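Local coordinates for mRNA interferase toxin RelE (Escherichia coli, PDB 4FXI), which is the ribosome-dependent mRNA endonuclease of a toxin-antitoxin pair, cutting codons in the ribosomal A site to halt translation during amino acid starvation, at residues A[37-42]-A[62-67]; A[58-63]-A[78-83]; A[74-79]-A[88-93]. The protein carries 1 engineered substitution. All coordinates share one frame; numbering follows the deposited sequence.

Overall arrangement
The three contacts work outward from two neighbouring antiparallel strands, 60-67 and 72-78, in the middle of the four-stranded sheet. Contact 1 lays the loop after helix 20-35 against strand 60-67. Contact 2 joins the start of that strand to the turn after strand 72-78, its centre about 15 Å from that of contact 1 and 10 Å from that of contact 3. Contact 3 packs the C-terminal helix 85-94 on strand 72-78, about 12 Å from contact 1. Along the chain contact 1 closes before contact 3 opens, and contact 2 overlaps both. Loop and helix are thus tied to a pair of strands, one of which, 60-67, carries R61, an inferred transition-state stabiliser.

Contact 1: A[37-42]-A[62-67]; sequences PRIEAN and LVYQVI
Y64 OH is held by two partners. It donates to the carbonyl oxygen of P37, with 2.7 Å between Y64 OH and P37 O, and accepts from a water whose oxygen lies 2.9 Å from Y64 OH. This is where the loop after helix 20-35 packs against strand 60-67 in the ParE/RelE toxin fold, so the tyrosine pins an irregular stretch of chain to the sheet. The bond reaches P37 O in the carbonyl plane, on a lone pair, with a C=O...donor angle of 145°. Both P37 O and the water lie near the plane of the phenol ring, at its edge. The first torsion of Y64 (63°) sets CG between the backbone N and the carbonyl carbon, and from there the ring reaches across to the loop. The same water accepts a hydrogen bond from N42 ND2, 2.9 Å from the water oxygen, so a second point of the loop is joined to the strand. N42 also bonds through its backbone to K52, the probable proton acceptor, whose side chain is about 6 Å from that of Y64.

Beside the phenol, P37 rests its ring on the strand: CB sits 4.1 Å from Y64 CE1 and 3.9 Å from V66 CG2. V66 divides its two methyls between neighbours in the loop. While CG2 meets the proline, CG1 is anti to the backbone N (chi1 176°) and lies against one face of the R38 guanidinium, toward its rim. That guanidinium is held in place by salt bridges to D49 and D68 and by a hydrogen bond to the hydroxyl of Y51. Its closest approach to the valine is 3.6 Å, from R38 NH2 to V66 CG1.

Contact 2: A[58-63]-A[78-83]; sequences SGYRLV and VGKAER. Engineered in segment 78-83: A81 (natural residue Arg). With SO4 (sulfate ion), chain D.
R61 and G79 exchange two backbone hydrogen bonds, which makes them an antiparallel hydrogen-bonded pair. R61 N gives to G79 O at 2.8 Å, and G79 N returns a bond to R61 O at 3.1 Å. Non-hydrogen-bonded pairs flank them, Y60 with K80 and L62 with V78. Further out the pairing fades: A81 N reaches G59 O only weakly, at 3.3 Å.

Just before the strand, S58 OG accepts from Y60 N at 2.6 Å, an ST turn that contains the cis peptide between S58 and G59. The K80 chain, bent at chi2 and chi3, curls back over Y60 so that K80 CD lies 3.6 Å from the ring centroid, a CH-pi contact over the face.

R61 spends its guanidinium in two directions. R61 NH1 donates to Y60 O of the preceding residue at 2.8 Å, coming from above the carbonyl plane (56° out of it) although the oxygen is close to the plane of the guanidinium. The rest faces a sulfate: R61 NE donates to O4 of the ion at 2.7 Å, and NH2 to O3. The methyl of A81, an engineered residue in place of the natural arginine, lies over one face of the group. K54 NZ and Y87 OH also bind the sulfate.

R61 and K54 are inferred transition-state stabilisers, and position 81 the inferred proton donor. The sulfate, probably from the crystallisation liquor, bound by R61, K54 and Y87, is consistent with a site for an mRNA phosphate, the probable cleavage site of a RelE-family nuclease.

Contact 3: A[74-79]-A[88-93]; sequences FVISVG and SEAVKR
A90 sets its methyl against two consecutive strand residues: A90 CB is 3.7 Å from I76 CD1 and also 3.7 Å from S77 CB. The small side chain lets the helix lie low, and the axes of the short segments 74-78 and 88-93 pass 7.2 Å apart. One turn further along the helix, R93 supplies the polar part of the contact. Its NH1 donates to the backbone carbonyl of I76, with 3.0 Å between R93 NH1 and I76 O and an N-H...acceptor angle of 157°. The oxygen sits at the edge of the guanidinium, close to its plane, and the chain, extended from CG to NE, passes close to the strand with R93 CD 3.3 Å from the same I76 O.

What positions these groups lies a step outward. R93 NE is drawn to E89 OE2, one turn back, by a salt bridge of 2.9 Å whose hydrogen bond is weak in angle. The end of the arginine has a further partner in helix 9-17, where E14 OE2 forms a salt bridge with NH2; the other carboxylate oxygen of E14 accepts from V78 N, so E14 of helix 9-17 joins strand 72-78 to helix 85-94. With a first torsion of -174°, S77 OG points away from the backbone N and bonds to V86 O near the start of helix 85-94.

On the strand, I76 and S77 together face V63 in a classic beta bulge, and it is this pair that A90 meets. V63 on the adjacent strand 60-67 adds to the same apolar patch, touching both I76 and A90. The N-to-C directions of segments 74-78 and 88-93 differ by 134°, and the C-terminal helix reaches past strand 72-78 to strand 60-67, while R93 extends toward helix 9-17.

Contact 1: A[37-42]-A[62-67]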
loop_
_atom_site.group_PDB
_atom_site.type_symbol
_atom_site.label_atom_id
_atom_site.label_comp_id
_atom_site.label_asym_id
_atom_site.label_seq_id
_atom_site.Cartn_x
_atom_site.Cartn_y
_atom_site.Cartn_z
ATOM N N PRO A 37 -1.195 -11.721 -1.461
ATOM C CA PRO A 37 -1.313 -10.284 -1.744
ATOM C C PRO A 37 -2.068 -9.912 -3.014
ATOM O O PRO A 37 -2.450 -8.763 -3.151
ATOM C CB PRO A 37 0.155 -9.839 -1.835
ATOM C CG PRO A 37 0.857 -11.053 -2.365
ATOM C CD PRO A 37 0.189 -12.205 -1.642
ATOM N N ARG A 38 -2.283 -10.854 -3.920
ATOM C CA ARG A 38 -3.049 -10.545 -5.113
ATOM C C ARG A 38 -4.512 -10.743 -4.785
ATOM O O ARG A 38 -5.004 -11.868 -4.707
ATOM C CB ARG A 38 -2.605 -11.419 -6.283
ATOM C CG ARG A 38 -1.149 -11.170 -6.679
ATOM C CD ARG A 38 -0.814 -11.915 -7.965
ATOM N NE ARG A 38 0.573 -11.737 -8.379
ATOM C CZ ARG A 38 1.028 -10.664 -9.019
ATOM N NH1 ARG A 38 0.208 -9.659 -9.307
ATOM N NH2 ARG A 38 2.305 -10.594 -9.366
ATOM N N ILE A 39 -5.178 -9.632 -4.513
ATOM C CA ILE A 39 -6.584 -9.640 -4.164
ATOM C C ILE A 39 -7.202 -8.858 -5.309
ATOM O O ILE A 39 -7.069 -7.639 -5.371
ATOM C CB ILE A 39 -6.805 -8.902 -2.834
ATOM C CG1 ILE A 39 -6.078 -9.632 -1.700
ATOM C CG2 ILE A 39 -8.286 -8.782 -2.510
ATOM C CD1 ILE A 39 -6.057 -8.861 -0.408
ATOM N N GLU A 40 -7.850 -9.576 -6.222
ATOM C CA GLU A 40 -8.272 -8.991 -7.499
ATOM C C GLU A 40 -9.194 -7.792 -7.330
ATOM O O GLU A 40 -9.112 -6.821 -8.104
ATOM C CB GLU A 40 -8.893 -10.075 -8.387
ATOM C CG GLU A 40 -9.359 -9.575 -9.747
ATOM C CD GLU A 40 -8.224 -9.220 -10.695
ATOM O OE1 GLU A 40 -7.046 -9.511 -10.390
ATOM O OE2 GLU A 40 -8.522 -8.643 -11.765
ATOM N N ALA A 41 -10.032 -7.831 -6.296
ATOM C CA ALA A 41 -10.965 -6.735 -6.026
ATOM C C ALA A 41 -10.246 -5.418 -5.745
ATOM O O ALA A 41 -10.803 -4.330 -5.948
ATOM C CB ALA A 41 -11.889 -7.086 -4.865
ATOM N N ASN A 42 -9.002 -5.524 -5.299
ATOM C CA ASN A 42 -8.239 -4.364 -4.858
ATOM C C ASN A 42 -7.168 -3.954 -5.850
ATOM O O ASN A 42 -6.331 -3.084 -5.564
ATOM C CB ASN A 42 -7.601 -4.654 -3.499
ATOM C CG ASN A 42 -8.631 -4.851 -2.401
ATOM O OD1 ASN A 42 -9.803 -4.519 -2.562
ATOM N ND2 ASN A 42 -8.189 -5.383 -1.273
ATOM N N LEU A 62 -3.179 2.531 1.404
ATOM C CA LEU A 62 -1.834 2.023 1.192
ATOM C C LEU A 62 -1.781 1.422 -0.207
ATOM O O LEU A 62 -2.666 0.657 -0.598
ATOM C CB LEU A 62 -1.443 0.993 2.278
ATOM C CG LEU A 62 -0.017 0.430 2.206
ATOM C CD1 LEU A 62 0.528 0.136 3.608
ATOM C CD2 LEU A 62 0.090 -0.838 1.340
ATOM N N VAL A 63 -0.749 1.776 -0.966
ATOM C CA VAL A 63 -0.566 1.197 -2.279
ATOM C C VAL A 63 0.678 0.314 -2.294
ATOM O O VAL A 63 1.736 0.709 -1.823
ATOM C CB VAL A 63 -0.442 2.291 -3.365
ATOM C CG1 VAL A 63 -0.239 1.655 -4.727
ATOM C CG2 VAL A 63 -1.696 3.180 -3.366
ATOM N N TYR A 64 0.552 -0.894 -2.831
ATOM C CA TYR A 64 1.696 -1.787 -2.880
ATOM C C TYR A 64 1.843 -2.458 -4.228
ATOM O O TYR A 64 0.865 -2.634 -4.948
ATOM C CB TYR A 64 1.635 -2.841 -1.760
ATOM C CG TYR A 64 0.448 -3.798 -1.822
ATOM C CD1 TYR A 64 0.512 -4.991 -2.545
ATOM C CD2 TYR A 64 -0.720 -3.520 -1.125
ATOM C CE1 TYR A 64 -0.579 -5.868 -2.589
ATOM C CE2 TYR A 64 -1.804 -4.392 -1.152
ATOM C CZ TYR A 64 -1.732 -5.553 -1.893
ATOM O OH TYR A 64 -2.820 -6.404 -1.901
ATOM N N GLN A 65 3.077 -2.839 -4.541
ATOM C CA GLN A 65 3.397 -3.557 -5.766
ATOM C C GLN A 65 3.760 -4.993 -5.408
ATOM O O GLN A 65 4.543 -5.219 -4.491
ATOM C CB GLN A 65 4.595 -2.876 -6.432
ATOM C CG GLN A 65 5.042 -3.489 -7.735
ATOM C CD GLN A 65 6.292 -2.810 -8.287
ATOM O OE1 GLN A 65 7.239 -2.532 -7.555
ATOM N NE2 GLN A 65 6.290 -2.535 -9.572
ATOM N N VAL A 66 3.203 -5.971 -6.117
ATOM C CA VAL A 66 3.626 -7.353 -5.880
ATOM C C VAL A 66 4.773 -7.737 -6.811
ATOM O O VAL A 66 4.663 -7.601 -8.025
ATOM C CB VAL A 66 2.469 -8.322 -6.063
ATOM C CG1 VAL A 66 2.959 -9.756 -5.900
ATOM C CG2 VAL A 66 1.375 -8.004 -5.043
ATOM N N ILE A 67 5.876 -8.213 -6.244
ATOM C CA ILE A 67 7.058 -8.524 -7.041
ATOM C C ILE A 67 7.407 -9.997 -6.895
ATOM O O ILE A 67 8.145 -10.389 -5.980
ATOM C CB ILE A 67 8.267 -7.648 -6.636
ATOM C CG1 ILE A 67 7.870 -6.161 -6.635
ATOM C CG2 ILE A 67 9.456 -7.902 -7.568
ATOM C CD1 ILE A 67 8.956 -5.225 -6.157
HETATM O O HOH W 1 -5.349 -5.344 -0.879
#

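Contact 2: A[58-63]-A[78-83]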
loop_
_atom_site.group_PDB
_atom_site.type_symbol
_atom_site.label_atom_id
_atom_site.label_comp_id
_atom_site.label_asym_id
_atom_site.label_seq_id
_atom_site.Cartn_x
_atom_site.Cartn_y
_atom_site.Cartn_z
ATOM N N SER A 58 -11.275 6.958 6.700
ATOM C CA SER A 58 -10.143 7.771 7.159
ATOM C C SER A 58 -9.836 9.071 6.373
ATOM O O SER A 58 -9.705 10.125 7.001
ATOM C CB SER A 58 -8.887 6.928 7.434
ATOM O OG SER A 58 -8.742 5.890 6.485
ATOM N N GLY A 59 -9.708 9.043 5.042
ATOM C CA GLY A 59 -9.709 7.859 4.207
ATOM C C GLY A 59 -8.300 7.631 3.688
ATOM O O GLY A 59 -7.966 7.919 2.535
ATOM N N TYR A 60 -7.456 7.123 4.573
ATOM C CA TYR A 60 -6.090 6.770 4.235
ATOM C C TYR A 60 -6.046 5.515 3.373
ATOM O O TYR A 60 -6.955 4.688 3.421
ATOM C CB TYR A 60 -5.277 6.575 5.514
ATOM C CG TYR A 60 -4.732 7.871 6.054
ATOM C CD1 TYR A 60 -5.512 8.699 6.851
ATOM C CD2 TYR A 60 -3.446 8.283 5.746
ATOM C CE1 TYR A 60 -5.018 9.892 7.338
ATOM C CE2 TYR A 60 -2.943 9.472 6.225
ATOM C CZ TYR A 60 -3.732 10.274 7.022
ATOM O OH TYR A 60 -3.231 11.463 7.501
ATOM N N ARG A 61 -4.986 5.390 2.577
ATOM C CA ARG A 61 -4.829 4.276 1.651
ATOM C C ARG A 61 -3.389 3.817 1.649
ATOM O O ARG A 61 -2.475 4.615 1.853
ATOM C CB ARG A 61 -5.179 4.718 0.230
ATOM C CG ARG A 61 -6.573 5.281 0.059
ATOM C CD ARG A 61 -7.626 4.201 0.229
ATOM N NE ARG A 61 -8.968 4.725 -0.013
ATOM C CZ ARG A 61 -9.775 5.184 0.938
ATOM N NH1 ARG A 61 -9.385 5.180 2.209
ATOM N NH2 ARG A 61 -10.976 5.639 0.619
ATOM N N LEU A 62 -3.179 2.531 1.404
ATOM C CA LEU A 62 -1.834 2.023 1.192
ATOM C C LEU A 62 -1.781 1.422 -0.207
ATOM O O LEU A 62 -2.666 0.657 -0.598
ATOM C CB LEU A 62 -1.443 0.993 2.278
ATOM C CG LEU A 62 -0.017 0.430 2.206
ATOM C CD1 LEU A 62 0.528 0.136 3.608
ATOM C CD2 LEU A 62 0.090 -0.838 1.340
ATOM N N VAL A 63 -0.749 1.776 -0.966
ATOM C CA VAL A 63 -0.566 1.197 -2.279
ATOM C C VAL A 63 0.678 0.314 -2.294
ATOM O O VAL A 63 1.736 0.709 -1.823
ATOM C CB VAL A 63 -0.442 2.291 -3.365
ATOM C CG1 VAL A 63 -0.239 1.655 -4.727
ATOM C CG2 VAL A 63 -1.696 3.180 -3.366
ATOM N N VAL A 78 1.737 5.513 1.102
ATOM C CA VAL A 78 0.658 5.552 2.088
ATOM C C VAL A 78 0.264 6.997 2.395
ATOM O O VAL A 78 1.106 7.826 2.759
ATOM C CB VAL A 78 0.940 4.686 3.363
ATOM C CG1 VAL A 78 2.296 4.033 3.295
ATOM C CG2 VAL A 78 0.757 5.486 4.646
ATOM N N GLY A 79 -1.015 7.297 2.188
ATOM C CA GLY A 79 -1.517 8.655 2.304
ATOM C C GLY A 79 -2.991 8.772 1.954
ATOM O O GLY A 79 -3.715 7.784 1.979
ATOM N N LYS A 80 -3.420 9.985 1.601
ATOM C CA LYS A 80 -4.841 10.313 1.417
ATOM C C LYS A 80 -5.401 10.047 0.016
ATOM O O LYS A 80 -4.768 10.367 -0.994
ATOM C CB LYS A 80 -5.084 11.790 1.753
ATOM C CG LYS A 80 -4.634 12.204 3.143
ATOM C CD LYS A 80 -5.441 11.502 4.220
ATOM C CE LYS A 80 -6.912 11.874 4.140
ATOM N NZ LYS A 80 -7.682 11.337 5.298
ATOM N N ALA A 81 -6.611 9.498 -0.032
ATOM C CA ALA A 81 -7.314 9.291 -1.293
ATOM C C ALA A 81 -7.829 10.609 -1.876
ATOM O O ALA A 81 -8.025 10.721 -3.087
ATOM C CB ALA A 81 -8.463 8.313 -1.108
ATOM N N GLU A 82 -8.045 11.596 -1.007
ATOM C CA GLU A 82 -8.554 12.907 -1.414
ATOM C C GLU A 82 -7.653 13.529 -2.481
ATOM O O GLU A 82 -6.441 13.621 -2.292
ATOM C CB GLU A 82 -8.665 13.832 -0.195
ATOM C CG GLU A 82 -9.679 14.969 -0.340
ATOM C CD GLU A 82 -10.214 15.454 1.002
ATOM O OE1 GLU A 82 -9.452 16.091 1.761
ATOM O OE2 GLU A 82 -11.397 15.186 1.303
ATOM N N ARG A 83 -8.254 13.929 -3.603
ATOM C CA ARG A 83 -7.526 14.468 -4.760
ATOM C C ARG A 83 -6.554 13.451 -5.377
ATOM O O ARG A 83 -5.613 13.829 -6.072
ATOM C CB ARG A 83 -6.783 15.763 -4.397
ATOM C CG ARG A 83 -7.606 16.760 -3.590
ATOM C CD ARG A 83 -6.706 17.656 -2.745
ATOM N NE ARG A 83 -6.514 18.979 -3.333
ATOM C CZ ARG A 83 -6.744 20.120 -2.690
ATOM N NH1 ARG A 83 -7.172 20.101 -1.434
ATOM N NH2 ARG A 83 -6.544 21.281 -3.300
HETATM S S SO4 D . -10.574 5.238 -3.352
HETATM O O1 SO4 D . -11.358 4.096 -3.816
HETATM O O2 SO4 D . -10.155 6.036 -4.502
HETATM O O3 SO4 D . -11.379 6.055 -2.447
HETATM O O4 SO4 D . -9.391 4.764 -2.642
#

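Contact 3: A[74-79]-A[88-93]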
loop_
_atom_site.group_PDB
_atom_site.type_symbol
_atom_site.label_atom_id
_atom_site.label_comp_id
_atom_site.label_asym_id
_atom_site.label_seq_id
_atom_site.Cartn_x
_atom_site.Cartn_y
_atom_site.Cartn_z
ATOM N N PHE A 74 5.824 -4.838 -1.982
ATOM C CA PHE A 74 6.590 -3.600 -1.917
ATOM C C PHE A 74 5.647 -2.434 -1.682
ATOM O O PHE A 74 4.881 -2.052 -2.566
ATOM C CB PHE A 74 7.366 -3.420 -3.229
ATOM C CG PHE A 74 8.240 -2.201 -3.265
ATOM C CD1 PHE A 74 9.226 -1.998 -2.313
ATOM C CD2 PHE A 74 8.091 -1.264 -4.276
ATOM C CE1 PHE A 74 10.035 -0.872 -2.359
ATOM C CE2 PHE A 74 8.898 -0.133 -4.317
ATOM C CZ PHE A 74 9.870 0.058 -3.358
ATOM N N VAL A 75 5.670 -1.877 -0.479
ATOM C CA VAL A 75 4.787 -0.758 -0.170
ATOM C C VAL A 75 5.359 0.514 -0.787
ATOM O O VAL A 75 6.452 0.923 -0.434
ATOM C CB VAL A 75 4.650 -0.561 1.342
ATOM C CG1 VAL A 75 3.758 0.662 1.644
ATOM C CG2 VAL A 75 4.063 -1.826 1.978
ATOM N N ILE A 76 4.628 1.135 -1.711
ATOM C CA ILE A 76 5.161 2.319 -2.404
ATOM C C ILE A 76 4.586 3.656 -1.947
ATOM O O ILE A 76 5.217 4.702 -2.122
ATOM C CB ILE A 76 4.934 2.220 -3.903
ATOM C CG1 ILE A 76 3.456 2.070 -4.179
ATOM C CG2 ILE A 76 5.648 1.025 -4.468
ATOM C CD1 ILE A 76 3.191 1.682 -5.577
ATOM N N SER A 77 3.392 3.637 -1.369
ATOM C CA SER A 77 2.717 4.875 -1.030
ATOM C C SER A 77 1.684 4.669 0.075
ATOM O O SER A 77 0.865 3.746 0.012
ATOM C CB SER A 77 2.033 5.454 -2.276
ATOM O OG SER A 77 1.476 6.729 -2.001
ATOM N N VAL A 78 1.737 5.513 1.102
ATOM C CA VAL A 78 0.658 5.552 2.088
ATOM C C VAL A 78 0.264 6.997 2.395
ATOM O O VAL A 78 1.106 7.826 2.759
ATOM C CB VAL A 78 0.940 4.686 3.363
ATOM C CG1 VAL A 78 2.296 4.033 3.295
ATOM C CG2 VAL A 78 0.757 5.486 4.646
ATOM N N GLY A 79 -1.015 7.297 2.188
ATOM C CA GLY A 79 -1.517 8.655 2.304
ATOM C C GLY A 79 -2.991 8.772 1.954
ATOM O O GLY A 79 -3.715 7.784 1.979
ATOM N N SER A 88 -1.326 9.292 -7.198
ATOM C CA SER A 88 -0.383 9.983 -8.070
ATOM C C SER A 88 1.049 9.845 -7.541
ATOM O O SER A 88 1.993 9.699 -8.316
ATOM C CB SER A 88 -0.771 11.451 -8.245
ATOM O OG SER A 88 -1.944 11.566 -9.037
ATOM N N GLU A 89 1.206 9.862 -6.219
ATOM C CA GLU A 89 2.519 9.643 -5.621
ATOM C C GLU A 89 3.041 8.239 -5.915
ATOM O O GLU A 89 4.223 8.049 -6.198
ATOM C CB GLU A 89 2.486 9.874 -4.108
ATOM C CG GLU A 89 2.932 11.263 -3.693
ATOM C CD GLU A 89 4.304 11.625 -4.235
ATOM O OE1 GLU A 89 4.447 12.736 -4.785
ATOM O OE2 GLU A 89 5.239 10.806 -4.107
ATOM N N ALA A 90 2.157 7.253 -5.839
ATOM C CA ALA A 90 2.545 5.878 -6.136
ATOM C C ALA A 90 3.074 5.754 -7.570
ATOM O O ALA A 90 4.107 5.126 -7.805
ATOM C CB ALA A 90 1.377 4.926 -5.905
ATOM N N VAL A 91 2.374 6.359 -8.527
ATOM C CA VAL A 91 2.820 6.298 -9.912
ATOM C C VAL A 91 4.174 6.977 -10.060
ATOM O O VAL A 91 5.095 6.435 -10.669
ATOM C CB VAL A 91 1.822 6.981 -10.890
ATOM C CG1 VAL A 91 2.348 6.876 -12.296
ATOM C CG2 VAL A 91 0.450 6.343 -10.792
ATOM N N LYS A 92 4.285 8.166 -9.481
ATOM C CA LYS A 92 5.522 8.934 -9.487
ATOM C C LYS A 92 6.719 8.148 -8.932
ATOM O O LYS A 92 7.816 8.207 -9.478
ATOM C CB LYS A 92 5.313 10.226 -8.693
ATOM C CG LYS A 92 6.343 11.311 -8.924
ATOM C CD LYS A 92 5.764 12.664 -8.517
ATOM C CE LYS A 92 6.755 13.801 -8.705
ATOM N NZ LYS A 92 7.752 13.858 -7.601
ATOM N N ARG A 93 6.514 7.409 -7.849
ATOM C CA ARG A 93 7.615 6.689 -7.211
ATOM C C ARG A 93 8.016 5.407 -7.941
ATOM O O ARG A 93 9.108 4.886 -7.735
ATOM C CB ARG A 93 7.280 6.380 -5.751
ATOM C CG ARG A 93 7.170 7.625 -4.885
ATOM C CD ARG A 93 6.717 7.303 -3.463
ATOM N NE ARG A 93 6.408 8.529 -2.733
ATOM C CZ ARG A 93 5.815 8.567 -1.546
ATOM N NH1 ARG A 93 5.467 7.440 -0.939
ATOM N NH2 ARG A 93 5.577 9.736 -0.966
#